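Local coordinates for protein RNA-directed RNA polymerase (Infectious pancreatic necrosis virus, PDB 3ZED) that copies viral RNA templates into RNA from ribonucleoside triphosphates, probably both as a free enzyme and covalently linked to the genomic RNA, at residues B[108-113]-B[162-167]; B[269-274]-B[438-443]; B[526-531]-B[554-559]. All coordinates share one frame; numbering follows the deposited sequence.

Contact 1 (B[108-113]-B[162-167]); sequences PFHKPD and GSYSGQ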
ATOM      1  N   PRO B 108       9.585  11.717 -16.752  1.00 54.50           N
ATOM      2  CA  PRO B 108      10.095  11.827 -15.374  1.00 52.88           C
ATOM      3  C   PRO B 108      11.601  12.002 -15.303  1.00 59.50           C
ATOM      4  O   PRO B 108      12.318  11.585 -16.210  1.00 60.05           O
ATOM      5  CB  PRO B 108       9.697  10.491 -14.744  1.00 52.07           C
ATOM      6  CG  PRO B 108       9.659   9.534 -15.876  1.00 56.89           C
ATOM      7  CD  PRO B 108       9.175  10.329 -17.066  1.00 54.80           C
ATOM      8  N   PHE B 109      12.075  12.598 -14.207  1.00 58.07           N
ATOM      9  CA  PHE B 109      13.500  12.767 -13.961  1.00 59.18           C
ATOM     10  C   PHE B 109      14.039  11.508 -13.328  1.00 57.87           C
ATOM     11  O   PHE B 109      13.361  10.848 -12.549  1.00 55.94           O
ATOM     12  CB  PHE B 109      13.789  13.997 -13.070  1.00 62.80           C
ATOM     13  CG  PHE B 109      13.552  15.321 -13.767  1.00 68.05           C
ATOM     14  CD1 PHE B 109      14.541  15.899 -14.558  1.00 73.82           C
ATOM     15  CD2 PHE B 109      12.337  15.987 -13.636  1.00 71.37           C
ATOM     16  CE1 PHE B 109      14.312  17.112 -15.219  1.00 77.08           C
ATOM     17  CE2 PHE B 109      12.108  17.203 -14.299  1.00 76.40           C
ATOM     18  CZ  PHE B 109      13.096  17.754 -15.087  1.00 76.19           C
ATOM     19  N   HIS B 110      15.252  11.167 -13.693  1.00 53.46           N
ATOM     20  CA  HIS B 110      15.963  10.013 -13.184  1.00 50.99           C
ATOM     21  C   HIS B 110      17.239  10.552 -12.587  1.00 56.09           C
ATOM     22  O   HIS B 110      18.058  11.120 -13.312  1.00 57.07           O
ATOM     23  CB  HIS B 110      16.193   9.004 -14.322  1.00 51.42           C
ATOM     24  CG  HIS B 110      14.920   8.451 -14.884  1.00 53.50           C
ATOM     25  ND1 HIS B 110      14.356   8.960 -16.036  1.00 56.06           N
ATOM     26  CD2 HIS B 110      14.125   7.464 -14.414  1.00 53.44           C
ATOM     27  CE1 HIS B 110      13.256   8.254 -16.245  1.00 54.35           C
ATOM     28  NE2 HIS B 110      13.082   7.335 -15.306  1.00 53.15           N
ATOM     29  N   LYS B 111      17.359  10.507 -11.248  1.00 51.91           N
ATOM     30  CA  LYS B 111      18.548  11.048 -10.594  1.00 51.94           C
ATOM     31  C   LYS B 111      19.137  10.052  -9.577  1.00 54.58           C
ATOM     32  O   LYS B 111      18.379   9.406  -8.861  1.00 52.27           O
ATOM     33  CB  LYS B 111      18.272  12.413  -9.910  1.00 53.56           C
ATOM     34  CG  LYS B 111      17.803  13.550 -10.820  1.00 51.30           C
ATOM     35  CD  LYS B 111      18.870  14.063 -11.808  1.00 56.45           C
ATOM     36  CE  LYS B 111      18.222  14.938 -12.858  1.00 57.73           C
ATOM     37  NZ  LYS B 111      19.166  15.288 -13.938  1.00 62.86           N
ATOM     38  N   PRO B 112      20.483   9.938  -9.479  1.00 50.94           N
ATOM     39  CA  PRO B 112      21.487  10.608 -10.324  1.00 51.74           C
ATOM     40  C   PRO B 112      21.431  10.066 -11.752  1.00 55.59           C
ATOM     41  O   PRO B 112      20.797   9.034 -11.998  1.00 53.99           O
ATOM     42  CB  PRO B 112      22.808  10.271  -9.624  1.00 53.35           C
ATOM     43  CG  PRO B 112      22.551   8.970  -8.926  1.00 56.10           C
ATOM     44  CD  PRO B 112      21.108   9.015  -8.510  1.00 50.68           C
ATOM     45  N   ASP B 113      22.030  10.791 -12.698  1.00 54.52           N
ATOM     46  CA  ASP B 113      22.123  10.345 -14.087  1.00 55.18           C
ATOM     47  C   ASP B 113      23.550  10.595 -14.588  1.00 61.12           C
ATOM     48  O   ASP B 113      24.404  11.036 -13.813  1.00 59.73           O
ATOM     49  CB  ASP B 113      21.035  10.959 -15.000  1.00 57.39           C
ATOM     50  CG  ASP B 113      20.975  12.471 -15.141  1.00 61.10           C
ATOM     51  OD1 ASP B 113      22.046  13.118 -15.125  1.00 61.39           O
ATOM     52  OD2 ASP B 113      19.863  12.997 -15.368  1.00 61.80           O
ATOM     53  N   GLY B 162      16.410   5.562 -10.411  1.00 44.94           N
ATOM     54  CA  GLY B 162      16.810   4.690 -11.519  1.00 44.38           C
ATOM     55  C   GLY B 162      16.954   5.325 -12.889  1.00 48.31           C
ATOM     56  O   GLY B 162      17.533   6.405 -13.025  1.00 49.94           O
ATOM     57  N   SER B 163      16.441   4.643 -13.915  1.00 43.42           N
ATOM     58  CA  SER B 163      16.556   5.081 -15.309  1.00 45.03           C
ATOM     59  C   SER B 163      15.366   4.627 -16.139  1.00 48.32           C
ATOM     60  O   SER B 163      14.547   3.851 -15.649  1.00 46.16           O
ATOM     61  CB  SER B 163      17.847   4.537 -15.927  1.00 47.91           C
ATOM     62  OG  SER B 163      17.851   3.121 -16.032  1.00 48.03           O
ATOM     63  N   TYR B 164      15.275   5.099 -17.399  1.00 48.02           N
ATOM     64  CA  TYR B 164      14.226   4.676 -18.342  1.00 48.00           C
ATOM     65  C   TYR B 164      14.390   3.178 -18.650  1.00 49.85           C
ATOM     66  O   TYR B 164      13.410   2.450 -18.604  1.00 48.40           O
ATOM     67  CB  TYR B 164      14.265   5.498 -19.640  1.00 51.09           C
ATOM     68  CG  TYR B 164      13.578   6.846 -19.569  1.00 52.87           C
ATOM     69  CD1 TYR B 164      12.193   6.940 -19.454  1.00 54.09           C
ATOM     70  CD2 TYR B 164      14.305   8.027 -19.702  1.00 54.66           C
ATOM     71  CE1 TYR B 164      11.552   8.178 -19.430  1.00 55.38           C
ATOM     72  CE2 TYR B 164      13.674   9.269 -19.687  1.00 56.30           C
ATOM     73  CZ  TYR B 164      12.297   9.339 -19.560  1.00 61.35           C
ATOM     74  OH  TYR B 164      11.692  10.569 -19.558  1.00 60.85           O
ATOM     75  N   SER B 165      15.638   2.719 -18.914  1.00 46.80           N
ATOM     76  CA  SER B 165      15.949   1.309 -19.175  1.00 46.67           C
ATOM     77  C   SER B 165      15.498   0.439 -17.983  1.00 50.06           C
ATOM     78  O   SER B 165      14.869  -0.608 -18.182  1.00 49.13           O
ATOM     79  CB  SER B 165      17.439   1.121 -19.444  1.00 48.97           C
ATOM     80  OG  SER B 165      17.800   1.538 -20.750  1.00 59.78           O
ATOM     81  N   GLY B 166      15.831   0.893 -16.763  1.00 45.27           N
ATOM     82  CA  GLY B 166      15.427   0.238 -15.522  1.00 43.10           C
ATOM     83  C   GLY B 166      13.917   0.061 -15.461  1.00 47.10           C
ATOM     84  O   GLY B 166      13.445  -1.067 -15.265  1.00 46.28           O
ATOM     85  N   GLN B 167      13.144   1.169 -15.738  1.00 42.60           N
ATOM     86  CA  GLN B 167      11.673   1.195 -15.757  1.00 41.31           C
ATOM     87  C   GLN B 167      11.099   0.263 -16.823  1.00 45.05           C
ATOM     88  O   GLN B 167      10.151  -0.468 -16.548  1.00 42.64           O
ATOM     89  CB  GLN B 167      11.140   2.628 -15.997  1.00 43.19           C
ATOM     90  CG  GLN B 167      11.337   3.586 -14.829  1.00 43.65           C
ATOM     91  CD  GLN B 167      10.519   4.830 -15.025  1.00 51.52           C
ATOM     92  OE1 GLN B 167      10.955   5.787 -15.657  1.00 46.59           O
ATOM     93  NE2 GLN B 167       9.295   4.831 -14.523  1.00 41.30           N
TER
HETATM   94  O   HOH W   1      19.793   7.345 -13.818  1.00 43.29           O
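His110 sets the edge of its imidazole against the face of Tyr164, an edge-to-face aromatic pair at the capped N-terminus of helix 164-179 in the palm family region. His110 CG stands beside the backbone N, anti to the carbonyl carbon (chi1 -63°), which carries the ring toward the helix start. The two ring centroids are 4.3 Å apart and the planes meet at 59°. The touching atom is His110 CE1, which stands over the centre of the Tyr164 ring. The same side chain is also held through NE2. His110 NE2 donates to Gln167 OE1 at 2.7 Å, and the bond is fairly straight. The acceptor lies in the imidazole plane, but the N-H comes in from above the amide plane. Gln167 NE2 is bonded to Leu302 O and Asn320 OD1. These bonds probably hold the amide with OE1 toward the histidine, and so help to set the rotation of the imidazole from a second shell.

One face of the imidazole lies on the start of the helix, with Tyr164 N above its centre. Gly162, two residues before the helix, sets its O 3.2 Å from His110 CB. Pro108 packs on the tyrosine too, its CD 4.0 Å from Tyr164 CE1. The side chain of Pro108 is about 8 Å from that of Ile252, part of a predicted GTP-binding site.

A water donates to both Pro112 O and Gly162 O and ties the loop to the turn before the helix. Ser163 is the N-cap: its OG, also bonded to Asp315, accepts from Gly166 N at 3.1 Å.

Contact 2 (B[269-274]-B[438-443]); sequences SFIRDL and PTWATF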
ATOM      1  N   SER B 269     -18.492  14.307 -12.245  1.00 61.72           N
ATOM      2  CA  SER B 269     -19.007  14.083 -13.596  1.00 63.14           C
ATOM      3  C   SER B 269     -18.916  12.618 -13.992  1.00 65.59           C
ATOM      4  O   SER B 269     -19.852  12.116 -14.600  1.00 66.30           O
ATOM      5  CB  SER B 269     -18.265  14.950 -14.609  1.00 67.60           C
ATOM      6  OG  SER B 269     -18.369  16.329 -14.295  1.00 78.67           O
ATOM      7  N   PHE B 270     -17.820  11.928 -13.620  1.00 59.69           N
ATOM      8  CA  PHE B 270     -17.653  10.524 -13.969  1.00 58.47           C
ATOM      9  C   PHE B 270     -18.697   9.636 -13.282  1.00 63.57           C
ATOM     10  O   PHE B 270     -19.338   8.851 -13.972  1.00 63.91           O
ATOM     11  CB  PHE B 270     -16.227  10.018 -13.651  1.00 57.50           C
ATOM     12  CG  PHE B 270     -16.001   8.580 -14.055  1.00 57.36           C
ATOM     13  CD1 PHE B 270     -16.009   8.206 -15.398  1.00 60.31           C
ATOM     14  CD2 PHE B 270     -15.807   7.592 -13.091  1.00 58.16           C
ATOM     15  CE1 PHE B 270     -15.802   6.871 -15.773  1.00 60.91           C
ATOM     16  CE2 PHE B 270     -15.600   6.253 -13.464  1.00 60.03           C
ATOM     17  CZ  PHE B 270     -15.599   5.903 -14.801  1.00 58.78           C
ATOM     18  N   ILE B 271     -18.860   9.750 -11.947  1.00 61.22           N
ATOM     19  CA  ILE B 271     -19.804   8.931 -11.174  1.00 61.68           C
ATOM     20  C   ILE B 271     -21.277   9.263 -11.572  1.00 69.54           C
ATOM     21  O   ILE B 271     -22.092   8.339 -11.662  1.00 69.97           O
ATOM     22  CB  ILE B 271     -19.544   9.002  -9.621  1.00 63.39           C
ATOM     23  CG1 ILE B 271     -20.275   7.877  -8.838  1.00 63.40           C
ATOM     24  CG2 ILE B 271     -19.827  10.378  -9.006  1.00 64.27           C
ATOM     25  CD1 ILE B 271     -19.730   6.474  -9.059  1.00 64.39           C
ATOM     26  N   ARG B 272     -21.587  10.555 -11.863  1.00 68.42           N
ATOM     27  CA  ARG B 272     -22.926  11.006 -12.269  1.00 70.33           C
ATOM     28  C   ARG B 272     -23.275  10.498 -13.670  1.00 75.71           C
ATOM     29  O   ARG B 272     -24.382   9.997 -13.874  1.00 76.25           O
ATOM     30  CB  ARG B 272     -23.014  12.539 -12.199  1.00 71.49           C
ATOM     31  CG  ARG B 272     -24.245  13.184 -12.873  1.00 78.50           C
ATOM     32  CD  ARG B 272     -24.446  14.640 -12.482  1.00 79.36           C
ATOM     33  NE  ARG B 272     -23.198  15.404 -12.536  1.00 87.04           N
ATOM     34  CZ  ARG B 272     -22.619  15.966 -11.482  1.00 96.24           C
ATOM     35  NH1 ARG B 272     -23.192  15.893 -10.284  1.00 79.06           N
ATOM     36  NH2 ARG B 272     -21.476  16.626 -11.618  1.00 84.01           N
ATOM     37  N   ASP B 273     -22.323  10.618 -14.623  1.00 73.10           N
ATOM     38  CA  ASP B 273     -22.505  10.169 -16.010  1.00 74.00           C
ATOM     39  C   ASP B 273     -22.617   8.664 -16.086  1.00 75.74           C
ATOM     40  O   ASP B 273     -23.370   8.170 -16.911  1.00 76.90           O
ATOM     41  CB  ASP B 273     -21.367  10.649 -16.925  1.00 75.77           C
ATOM     42  CG  ASP B 273     -21.467  12.083 -17.417  1.00 90.07           C
ATOM     43  OD1 ASP B 273     -22.343  12.834 -16.914  1.00 91.39           O
ATOM     44  OD2 ASP B 273     -20.664  12.461 -18.298  1.00 98.12           O
ATOM     45  N   LEU B 274     -21.881   7.938 -15.226  1.00 69.49           N
ATOM     46  CA  LEU B 274     -21.930   6.482 -15.151  1.00 67.40           C
ATOM     47  C   LEU B 274     -23.311   6.033 -14.623  1.00 70.75           C
ATOM     48  O   LEU B 274     -23.948   5.183 -15.244  1.00 70.61           O
ATOM     49  CB  LEU B 274     -20.787   5.970 -14.262  1.00 65.02           C
ATOM     50  CG  LEU B 274     -20.526   4.457 -14.185  1.00 68.87           C
ATOM     51  CD1 LEU B 274     -20.195   3.860 -15.571  1.00 69.25           C
ATOM     52  CD2 LEU B 274     -19.391   4.166 -13.209  1.00 67.80           C
ATOM     53  N   PRO B 438     -27.487   1.792  -6.547  1.00 59.49           N
ATOM     54  CA  PRO B 438     -27.030   1.071  -7.752  1.00 58.89           C
ATOM     55  C   PRO B 438     -25.844   1.724  -8.477  1.00 61.82           C
ATOM     56  O   PRO B 438     -24.980   0.999  -8.985  1.00 61.04           O
ATOM     57  CB  PRO B 438     -28.281   1.048  -8.638  1.00 62.53           C
ATOM     58  CG  PRO B 438     -29.415   1.111  -7.672  1.00 67.23           C
ATOM     59  CD  PRO B 438     -28.932   2.115  -6.651  1.00 61.96           C
ATOM     60  N   THR B 439     -25.773   3.068  -8.515  1.00 58.29           N
ATOM     61  CA  THR B 439     -24.661   3.773  -9.180  1.00 57.41           C
ATOM     62  C   THR B 439     -23.310   3.398  -8.555  1.00 58.11           C
ATOM     63  O   THR B 439     -22.366   3.093  -9.292  1.00 55.30           O
ATOM     64  CB  THR B 439     -24.888   5.287  -9.131  1.00 63.60           C
ATOM     65  OG1 THR B 439     -26.056   5.572  -9.890  1.00 63.29           O
ATOM     66  CG2 THR B 439     -23.700   6.102  -9.669  1.00 60.17           C
ATOM     67  N   TRP B 440     -23.234   3.394  -7.214  1.00 54.87           N
ATOM     68  CA  TRP B 440     -21.982   3.069  -6.536  1.00 54.07           C
ATOM     69  C   TRP B 440     -21.668   1.564  -6.596  1.00 56.67           C
ATOM     70  O   TRP B 440     -20.491   1.211  -6.653  1.00 53.60           O
ATOM     71  CB  TRP B 440     -21.964   3.603  -5.110  1.00 52.81           C
ATOM     72  CG  TRP B 440     -21.455   5.011  -5.069  1.00 54.24           C
ATOM     73  CD1 TRP B 440     -22.194   6.158  -5.159  1.00 58.65           C
ATOM     74  CD2 TRP B 440     -20.080   5.417  -5.046  1.00 52.64           C
ATOM     75  NE1 TRP B 440     -21.365   7.257  -5.109  1.00 58.01           N
ATOM     76  CE2 TRP B 440     -20.061   6.831  -5.040  1.00 57.50           C
ATOM     77  CE3 TRP B 440     -18.859   4.721  -5.004  1.00 52.31           C
ATOM     78  CZ2 TRP B 440     -18.867   7.561  -5.032  1.00 55.75           C
ATOM     79  CZ3 TRP B 440     -17.679   5.445  -4.947  1.00 52.82           C
ATOM     80  CH2 TRP B 440     -17.688   6.848  -4.967  1.00 53.93           C
ATOM     81  N   ALA B 441     -22.699   0.694  -6.665  1.00 55.12           N
ATOM     82  CA  ALA B 441     -22.514  -0.759  -6.856  1.00 54.23           C
ATOM     83  C   ALA B 441     -21.935  -1.007  -8.260  1.00 56.31           C
ATOM     84  O   ALA B 441     -21.077  -1.867  -8.407  1.00 55.01           O
ATOM     85  CB  ALA B 441     -23.844  -1.499  -6.695  1.00 56.44           C
ATOM     86  N   THR B 442     -22.345  -0.198  -9.264  1.00 53.20           N
ATOM     87  CA  THR B 442     -21.859  -0.273 -10.648  1.00 53.39           C
ATOM     88  C   THR B 442     -20.395   0.157 -10.705  1.00 56.48           C
ATOM     89  O   THR B 442     -19.579  -0.535 -11.316  1.00 55.01           O
ATOM     90  CB  THR B 442     -22.736   0.593 -11.574  1.00 59.93           C
ATOM     91  OG1 THR B 442     -24.084   0.161 -11.431  1.00 60.90           O
ATOM     92  CG2 THR B 442     -22.316   0.506 -13.051  1.00 60.68           C
ATOM     93  N   PHE B 443     -20.062   1.301 -10.071  1.00 53.10           N
ATOM     94  CA  PHE B 443     -18.686   1.765 -10.057  1.00 51.40           C
ATOM     95  C   PHE B 443     -17.804   0.740  -9.396  1.00 55.66           C
ATOM     96  O   PHE B 443     -16.831   0.312 -10.011  1.00 56.97           O
ATOM     97  CB  PHE B 443     -18.539   3.127  -9.358  1.00 52.45           C
ATOM     98  CG  PHE B 443     -17.093   3.534  -9.181  1.00 51.15           C
ATOM     99  CD1 PHE B 443     -16.299   3.849 -10.287  1.00 53.44           C
ATOM    100  CD2 PHE B 443     -16.496   3.510  -7.923  1.00 50.93           C
ATOM    101  CE1 PHE B 443     -14.940   4.172 -10.132  1.00 53.20           C
ATOM    102  CE2 PHE B 443     -15.133   3.818  -7.766  1.00 52.18           C
ATOM    103  CZ  PHE B 443     -14.363   4.149  -8.872  1.00 50.40           C
TER
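Phe270 and Ile271 of helix 260-278 pack against Phe443 and Trp440 at the start of helix 438-452. Both helices lie in the palm family region. The short segments cross at 108°, with axes 9.7 Å apart at closest approach. Phe270 comes first. Its CG is anti to the backbone N, and the ring swings its CE2 to 4.0 Å from Phe443 CE1. That carbon of Phe443 lies at the edge of the Phe270 ring, near its plane. Phe270 also makes an edge-to-face pair with Phe294, and Leu331 of helix 326-340 touches both Phe270 and Phe443.

Ile271 is the centre of the contact. With CG1 anti to the backbone N (chi1 -165°), the ethyl arm reaches across the gap at about a right angle to the indole. Its CD1 makes a CH-pi contact over the six-membered ring of Trp440, 4.2 Å from the centroid. The same methyl touches Phe443 CB at 3.6 Å, so it meets two aromatic residues. At the backbone, Ile271 O is 3.4 Å from Thr439 CG2.

Leu274, one turn on, places CD2 at the edge of the Phe443 ring, 4.1 Å from Phe443 CB. Its CG approaches Thr442 CG2 more loosely.

The interface is apolar. Side-chain polar groups beside it bond away from the other helix: Thr442 OG1 donates to Pro438 O in its own helix, Trp440 NE1 to Trp219 O. The helices are therefore joined by shape and hydrophobic burial, while the hydroxyl of Thr439 bonds to the backbone of a chain of another protein, which also packs on Ile271 and Trp440.

Contact 3 (B[526-531]-B[554-559]); sequences ETIVEA and KAVELD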
ATOM      1  N   GLU B 526      15.307 -22.941  19.823  1.00 47.39           N
ATOM      2  CA  GLU B 526      16.698 -22.829  20.254  1.00 46.71           C
ATOM      3  C   GLU B 526      17.189 -21.398  20.067  1.00 49.34           C
ATOM      4  O   GLU B 526      17.767 -20.868  20.997  1.00 50.61           O
ATOM      5  CB  GLU B 526      17.601 -23.829  19.487  1.00 48.09           C
ATOM      6  CG  GLU B 526      17.214 -25.309  19.581  1.00 52.78           C
ATOM      7  CD  GLU B 526      16.060 -25.826  18.730  1.00 68.97           C
ATOM      8  OE1 GLU B 526      15.426 -25.018  18.013  1.00 58.69           O
ATOM      9  OE2 GLU B 526      15.744 -27.033  18.834  1.00 62.12           O
ATOM     10  N   THR B 527      16.927 -20.767  18.890  1.00 44.25           N
ATOM     11  CA  THR B 527      17.280 -19.370  18.544  1.00 41.91           C
ATOM     12  C   THR B 527      16.668 -18.384  19.549  1.00 45.06           C
ATOM     13  O   THR B 527      17.369 -17.455  19.939  1.00 44.66           O
ATOM     14  CB  THR B 527      16.821 -19.027  17.095  1.00 42.78           C
ATOM     15  OG1 THR B 527      17.350 -20.002  16.211  1.00 41.94           O
ATOM     16  CG2 THR B 527      17.265 -17.616  16.621  1.00 34.91           C
ATOM     17  N   ILE B 528      15.376 -18.577  19.962  1.00 41.26           N
ATOM     18  CA  ILE B 528      14.693 -17.710  20.946  1.00 40.05           C
ATOM     19  C   ILE B 528      15.378 -17.874  22.319  1.00 45.33           C
ATOM     20  O   ILE B 528      15.654 -16.867  22.977  1.00 45.75           O
ATOM     21  CB  ILE B 528      13.155 -17.973  20.987  1.00 41.86           C
ATOM     22  CG1 ILE B 528      12.534 -17.624  19.606  1.00 40.14           C
ATOM     23  CG2 ILE B 528      12.467 -17.158  22.099  1.00 42.10           C
ATOM     24  CD1 ILE B 528      11.142 -18.115  19.386  1.00 40.54           C
ATOM     25  N   VAL B 529      15.712 -19.120  22.708  1.00 41.89           N
ATOM     26  CA  VAL B 529      16.412 -19.421  23.971  1.00 41.82           C
ATOM     27  C   VAL B 529      17.802 -18.728  23.954  1.00 46.30           C
ATOM     28  O   VAL B 529      18.184 -18.095  24.941  1.00 46.99           O
ATOM     29  CB  VAL B 529      16.513 -20.960  24.222  1.00 45.45           C
ATOM     30  CG1 VAL B 529      17.471 -21.293  25.369  1.00 45.12           C
ATOM     31  CG2 VAL B 529      15.141 -21.569  24.479  1.00 45.53           C
ATOM     32  N   GLU B 530      18.512 -18.811  22.819  1.00 42.38           N
ATOM     33  CA  GLU B 530      19.821 -18.189  22.603  1.00 42.21           C
ATOM     34  C   GLU B 530      19.711 -16.658  22.715  1.00 46.91           C
ATOM     35  O   GLU B 530      20.548 -16.049  23.371  1.00 48.01           O
ATOM     36  CB  GLU B 530      20.392 -18.592  21.224  1.00 42.46           C
ATOM     37  CG  GLU B 530      21.859 -18.235  21.054  1.00 52.36           C
ATOM     38  CD  GLU B 530      22.457 -18.375  19.666  1.00 78.84           C
ATOM     39  OE1 GLU B 530      21.815 -18.996  18.787  1.00 87.83           O
ATOM     40  OE2 GLU B 530      23.590 -17.881  19.468  1.00 75.88           O
ATOM     41  N   ALA B 531      18.673 -16.053  22.098  1.00 41.89           N
ATOM     42  CA  ALA B 531      18.406 -14.612  22.130  1.00 40.49           C
ATOM     43  C   ALA B 531      18.242 -14.112  23.564  1.00 42.84           C
ATOM     44  O   ALA B 531      18.790 -13.075  23.922  1.00 41.37           O
ATOM     45  CB  ALA B 531      17.162 -14.290  21.313  1.00 40.35           C
ATOM     46  N   LYS B 554      22.089 -12.278  20.483  1.00 35.73           N
ATOM     47  CA  LYS B 554      21.536 -12.900  19.281  1.00 35.17           C
ATOM     48  C   LYS B 554      20.152 -12.293  18.944  1.00 38.35           C
ATOM     49  O   LYS B 554      19.299 -12.217  19.818  1.00 37.69           O
ATOM     50  CB  LYS B 554      21.401 -14.418  19.534  1.00 37.71           C
ATOM     51  CG  LYS B 554      20.824 -15.241  18.384  1.00 47.17           C
ATOM     52  CD  LYS B 554      21.835 -15.459  17.268  1.00 48.27           C
ATOM     53  CE  LYS B 554      21.309 -16.383  16.193  1.00 55.21           C
ATOM     54  NZ  LYS B 554      22.005 -16.129  14.902  1.00 61.69           N
ATOM     55  N   ALA B 555      19.947 -11.853  17.703  1.00 35.82           N
ATOM     56  CA  ALA B 555      18.643 -11.370  17.258  1.00 35.45           C
ATOM     57  C   ALA B 555      17.816 -12.519  16.711  1.00 39.86           C
ATOM     58  O   ALA B 555      18.376 -13.456  16.114  1.00 39.83           O
ATOM     59  CB  ALA B 555      18.795 -10.292  16.185  1.00 34.96           C
ATOM     60  N   VAL B 556      16.479 -12.452  16.917  1.00 35.73           N
ATOM     61  CA  VAL B 556      15.521 -13.371  16.304  1.00 35.01           C
ATOM     62  C   VAL B 556      15.179 -12.651  14.998  1.00 38.59           C
ATOM     63  O   VAL B 556      14.459 -11.653  15.022  1.00 38.93           O
ATOM     64  CB  VAL B 556      14.296 -13.726  17.193  1.00 38.19           C
ATOM     65  CG1 VAL B 556      13.446 -14.817  16.532  1.00 38.87           C
ATOM     66  CG2 VAL B 556      14.731 -14.181  18.578  1.00 37.80           C
ATOM     67  N   GLU B 557      15.813 -13.062  13.887  1.00 33.92           N
ATOM     68  CA  GLU B 557      15.723 -12.359  12.600  1.00 32.90           C
ATOM     69  C   GLU B 557      14.461 -12.729  11.815  1.00 35.23           C
ATOM     70  O   GLU B 557      14.520 -13.286  10.731  1.00 32.42           O
ATOM     71  CB  GLU B 557      16.998 -12.578  11.773  1.00 34.46           C
ATOM     72  CG  GLU B 557      18.256 -12.102  12.481  1.00 42.44           C
ATOM     73  CD  GLU B 557      19.418 -11.911  11.528  1.00 68.62           C
ATOM     74  OE1 GLU B 557      19.523 -10.818  10.923  1.00 77.75           O
ATOM     75  OE2 GLU B 557      20.181 -12.884  11.333  1.00 52.36           O
ATOM     76  N   LEU B 558      13.302 -12.351  12.377  1.00 34.44           N
ATOM     77  CA  LEU B 558      12.001 -12.646  11.814  1.00 34.70           C
ATOM     78  C   LEU B 558      11.768 -11.938  10.498  1.00 40.12           C
ATOM     79  O   LEU B 558      11.018 -12.454   9.664  1.00 39.72           O
ATOM     80  CB  LEU B 558      10.900 -12.221  12.794  1.00 34.95           C
ATOM     81  CG  LEU B 558      10.849 -12.862  14.170  1.00 38.77           C
ATOM     82  CD1 LEU B 558       9.770 -12.192  15.012  1.00 38.09           C
ATOM     83  CD2 LEU B 558      10.625 -14.391  14.069  1.00 39.03           C
ATOM     84  N   ASP B 559      12.383 -10.737  10.330  1.00 36.43           N
ATOM     85  CA  ASP B 559      12.165  -9.812   9.224  1.00 36.41           C
ATOM     86  C   ASP B 559      10.648  -9.562   9.118  1.00 38.68           C
ATOM     87  O   ASP B 559      10.074  -9.561   8.034  1.00 38.42           O
ATOM     88  CB  ASP B 559      12.806 -10.282   7.901  1.00 39.61           C
ATOM     89  CG  ASP B 559      12.792  -9.234   6.791  1.00 52.84           C
ATOM     90  OD1 ASP B 559      12.787  -8.023   7.111  1.00 53.68           O
ATOM     91  OD2 ASP B 559      12.716  -9.624   5.608  1.00 58.65           O
TER
HETATM   92  O   HOH W   2      18.560 -11.137  22.028  1.00 34.97           O
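Ala531 and Val556 form the tight part of this contact, where helix 524-533 packs against an outermost strand, 556-560, of a three-stranded antiparallel sheet. Both elements lie in the thumb family region. The methyl CB of Ala531 touches two partners. It is 3.3 Å from Lys554 O and 3.7 Å from Val556 CG2. The small side chain lets the backbones come close: the CA atoms of Ala531 and Lys554 are 4.6 Å apart. A CA-H...O contact also joins Ala531 CA to Lys554 O, bent at 129°. Val556 CG2 is turned to the helix and touches Ile528 CG1 more loosely. Phe574 of strand 573-578 touches Ile528, Ala531 and Val556 alike, and Ile528 continues onto helix 364-377.

The outer side is looser and partly exposed. Here the extended Glu530 and the aliphatic part of Lys554 pass each other obliquely. Lys554 has CG anti to the backbone N (chi1 179°) and bends at chi2 (76°), which carries CD and CE along the carboxylate. Glu530 OE2 comes to 3.7 Å from Lys554 CD. The charges do not pair: Glu530 OE1 stays 4.8 Å from Lys554 NZ, so any attraction is probably modest. Thr527 CG2 reaches Lys554 CE only distantly, while its OG1 bonds to Asn523 O.

One water bridges the two backbones, donating to Ala531 O at 2.7 Å and to Lys554 O at 2.6 Å.

In the fold
The three contacts share no helix or strand and do not touch. Contacts 1 and 2 are buried and lie in the palm family region, yet their centres are 38 Å apart. Contact 3 is in the thumb family region, partly buried, and lies across the centre of the chain from contact 2. Their chemistry differs. Contact 1 fixes a loop to a helix start by a ring pair and a buried side-chain hydrogen bond. Contact 2 joins two helices mainly by apolar side-chain packing. Contact 3 sets a helix on a sheet edge, with aliphatic packing inside and charged chains outside. A bridging water links backbone carbonyls in contacts 1 and 3.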